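Local coordinates for protein succinate dehydrogenase (Membrane anchor subunit) (Mycolicibacterium smegmatis, PDB 7D6V) that serves as a membrane anchor subunit of succinate dehydrogenase, holds an iron-sulfur cluster within the membrane, binds ubiquinone, and probably passes electrons to it, at residues C[195-199]-C[246-251]. Sequence-based numbering, arbitrary orientation.
Sequences NVILL and ITLGTL
Asn195 reaches across to Thr250, where its OD1 lies 3.0 Å from Thr250 OG1, within hydrogen-bonding distance between two transmembrane helices. With CG anti to the backbone N (chi1 -177°), this torsion brings OD1 to Thr250. The Thr250 hydroxyl also lies near its own helix backbone, with OG1 3.1 Å from Thr247 O and 3.2 Å from Ile246 O, and these two carbonyls compete with Asn195 for its single proton. Through its other branch, Thr250 CG2 meets Leu198 CD1 at 3.6 Å, the leucine coming in at about a right angle; Leu198 has the largest area buried in this contact.

One turn along, Thr247 CG2 lies against the carbonyl and CB of Leu198, while Leu199 CD2 rests on Thr247 CB. The Thr247 hydroxyl, set between the backbone N and the carbonyl carbon (chi1 56°), faces back along its own helix to the carbonyls of Phe243 and Ala244, and also hydrogen-bonds Arg111 NH2. Asn195 and Thr247 are both buried. Packing is looser at the margins: Ile246 offers only CG2 to Leu198, while Leu199 CD2 and Leu251 CD1 stand 4.3 Å apart. Pro69 touches Asn195 and Leu251.

The local axes run 9.5 Å apart at 157°, an antiparallel pairing of helices 188-204 and 240-264. Helix 188-204 carries Tyr202 and is followed by Cys206 and His207, and helix 240-264 starts at His240, all lining the iron-sulfur site, so this is antiparallel membrane-helix packing beside an embedded [2Fe-2S] cluster.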
ATOM      1  N   ASN C 195     -44.317   1.361  -3.920  1.00 13.83           N
ATOM      2  CA  ASN C 195     -43.883   1.649  -2.559  1.00 13.83           C
ATOM      3  C   ASN C 195     -43.551   0.369  -1.804  1.00 13.83           C
ATOM      4  O   ASN C 195     -42.545   0.304  -1.092  1.00 13.83           O
ATOM      5  CB  ASN C 195     -44.962   2.445  -1.826  1.00 13.83           C
ATOM      6  CG  ASN C 195     -44.546   2.839  -0.426  1.00 13.83           C
ATOM      7  OD1 ASN C 195     -43.524   3.491  -0.232  1.00 13.83           O
ATOM      8  ND2 ASN C 195     -45.339   2.445   0.560  1.00 13.83           N
ATOM      9  N   VAL C 196     -44.384  -0.661  -1.951  1.00 14.02           N
ATOM     10  CA  VAL C 196     -44.144  -1.926  -1.264  1.00 14.02           C
ATOM     11  C   VAL C 196     -42.856  -2.573  -1.757  1.00 14.02           C
ATOM     12  O   VAL C 196     -42.054  -3.081  -0.961  1.00 14.02           O
ATOM     13  CB  VAL C 196     -45.356  -2.860  -1.436  1.00 14.02           C
ATOM     14  CG1 VAL C 196     -44.985  -4.290  -1.096  1.00 14.02           C
ATOM     15  CG2 VAL C 196     -46.496  -2.392  -0.562  1.00 14.02           C
ATOM     16  N   ILE C 197     -42.631  -2.561  -3.073  1.00 13.42           N
ATOM     17  CA  ILE C 197     -41.411  -3.141  -3.627  1.00 13.42           C
ATOM     18  C   ILE C 197     -40.182  -2.407  -3.106  1.00 13.42           C
ATOM     19  O   ILE C 197     -39.188  -3.029  -2.709  1.00 13.42           O
ATOM     20  CB  ILE C 197     -41.470  -3.130  -5.166  1.00 13.42           C
ATOM     21  CG1 ILE C 197     -42.507  -4.130  -5.669  1.00 13.42           C
ATOM     22  CG2 ILE C 197     -40.109  -3.438  -5.762  1.00 13.42           C
ATOM     23  CD1 ILE C 197     -42.809  -3.999  -7.142  1.00 13.42           C
ATOM     24  N   LEU C 198     -40.227  -1.074  -3.092  1.00 12.79           N
ATOM     25  CA  LEU C 198     -39.073  -0.310  -2.629  1.00 12.79           C
ATOM     26  C   LEU C 198     -38.842  -0.498  -1.135  1.00 12.79           C
ATOM     27  O   LEU C 198     -37.693  -0.528  -0.677  1.00 12.79           O
ATOM     28  CB  LEU C 198     -39.256   1.164  -2.977  1.00 12.79           C
ATOM     29  CG  LEU C 198     -39.006   1.467  -4.455  1.00 12.79           C
ATOM     30  CD1 LEU C 198     -39.415   2.883  -4.797  1.00 12.79           C
ATOM     31  CD2 LEU C 198     -37.551   1.230  -4.804  1.00 12.79           C
ATOM     32  N   LEU C 199     -39.919  -0.633  -0.358  1.00 12.38           N
ATOM     33  CA  LEU C 199     -39.776  -0.936   1.061  1.00 12.38           C
ATOM     34  C   LEU C 199     -39.120  -2.291   1.266  1.00 12.38           C
ATOM     35  O   LEU C 199     -38.282  -2.455   2.157  1.00 12.38           O
ATOM     36  CB  LEU C 199     -41.136  -0.895   1.751  1.00 12.38           C
ATOM     37  CG  LEU C 199     -41.722   0.484   2.045  1.00 12.38           C
ATOM     38  CD1 LEU C 199     -43.091   0.341   2.679  1.00 12.38           C
ATOM     39  CD2 LEU C 199     -40.795   1.277   2.942  1.00 12.38           C
ATOM     40  N   ILE C 246     -35.135   7.126  -0.660  1.00 12.67           N
ATOM     41  CA  ILE C 246     -36.134   6.826  -1.680  1.00 12.67           C
ATOM     42  C   ILE C 246     -37.416   6.315  -1.039  1.00 12.67           C
ATOM     43  O   ILE C 246     -38.519   6.701  -1.439  1.00 12.67           O
ATOM     44  CB  ILE C 246     -35.569   5.825  -2.705  1.00 12.67           C
ATOM     45  CG1 ILE C 246     -34.570   6.520  -3.627  1.00 12.67           C
ATOM     46  CG2 ILE C 246     -36.688   5.202  -3.521  1.00 12.67           C
ATOM     47  CD1 ILE C 246     -33.987   5.611  -4.675  1.00 12.67           C
ATOM     48  N   THR C 247     -37.299   5.447  -0.033  1.00 12.87           N
ATOM     49  CA  THR C 247     -38.494   4.918   0.610  1.00 12.87           C
ATOM     50  C   THR C 247     -39.194   5.980   1.444  1.00 12.87           C
ATOM     51  O   THR C 247     -40.426   5.985   1.526  1.00 12.87           O
ATOM     52  CB  THR C 247     -38.152   3.695   1.460  1.00 12.87           C
ATOM     53  OG1 THR C 247     -37.143   4.036   2.415  1.00 12.87           O
ATOM     54  CG2 THR C 247     -37.683   2.553   0.584  1.00 12.87           C
ATOM     55  N   LEU C 248     -38.440   6.899   2.051  1.00 13.18           N
ATOM     56  CA  LEU C 248     -39.087   8.028   2.715  1.00 13.18           C
ATOM     57  C   LEU C 248     -39.928   8.826   1.725  1.00 13.18           C
ATOM     58  O   LEU C 248     -41.106   9.128   1.980  1.00 13.18           O
ATOM     59  CB  LEU C 248     -38.042   8.928   3.371  1.00 13.18           C
ATOM     60  CG  LEU C 248     -37.390   8.430   4.660  1.00 13.18           C
ATOM     61  CD1 LEU C 248     -36.746   9.584   5.402  1.00 13.18           C
ATOM     62  CD2 LEU C 248     -38.401   7.714   5.534  1.00 13.18           C
ATOM     63  N   GLY C 249     -39.342   9.147   0.572  1.00 13.23           N
ATOM     64  CA  GLY C 249     -40.080   9.888  -0.438  1.00 13.23           C
ATOM     65  C   GLY C 249     -41.310   9.147  -0.925  1.00 13.23           C
ATOM     66  O   GLY C 249     -42.395   9.722  -1.031  1.00 13.23           O
ATOM     67  N   THR C 250     -41.160   7.856  -1.223  1.00 13.72           N
ATOM     68  CA  THR C 250     -42.284   7.099  -1.764  1.00 13.72           C
ATOM     69  C   THR C 250     -43.383   6.903  -0.731  1.00 13.72           C
ATOM     70  O   THR C 250     -44.563   6.884  -1.092  1.00 13.72           O
ATOM     71  CB  THR C 250     -41.818   5.751  -2.307  1.00 13.72           C
ATOM     72  OG1 THR C 250     -41.181   5.001  -1.269  1.00 13.72           O
ATOM     73  CG2 THR C 250     -40.850   5.953  -3.453  1.00 13.72           C
ATOM     74  N   LEU C 251     -43.030   6.775   0.550  1.00 14.33           N
ATOM     75  CA  LEU C 251     -44.046   6.758   1.596  1.00 14.33           C
ATOM     76  C   LEU C 251     -44.824   8.064   1.610  1.00 14.33           C
ATOM     77  O   LEU C 251     -46.060   8.068   1.696  1.00 14.33           O
ATOM     78  CB  LEU C 251     -43.393   6.514   2.956  1.00 14.33           C
ATOM     79  CG  LEU C 251     -43.141   5.070   3.381  1.00 14.33           C
ATOM     80  CD1 LEU C 251     -42.097   5.022   4.480  1.00 14.33           C
ATOM     81  CD2 LEU C 251     -44.430   4.417   3.836  1.00 14.33           C
TER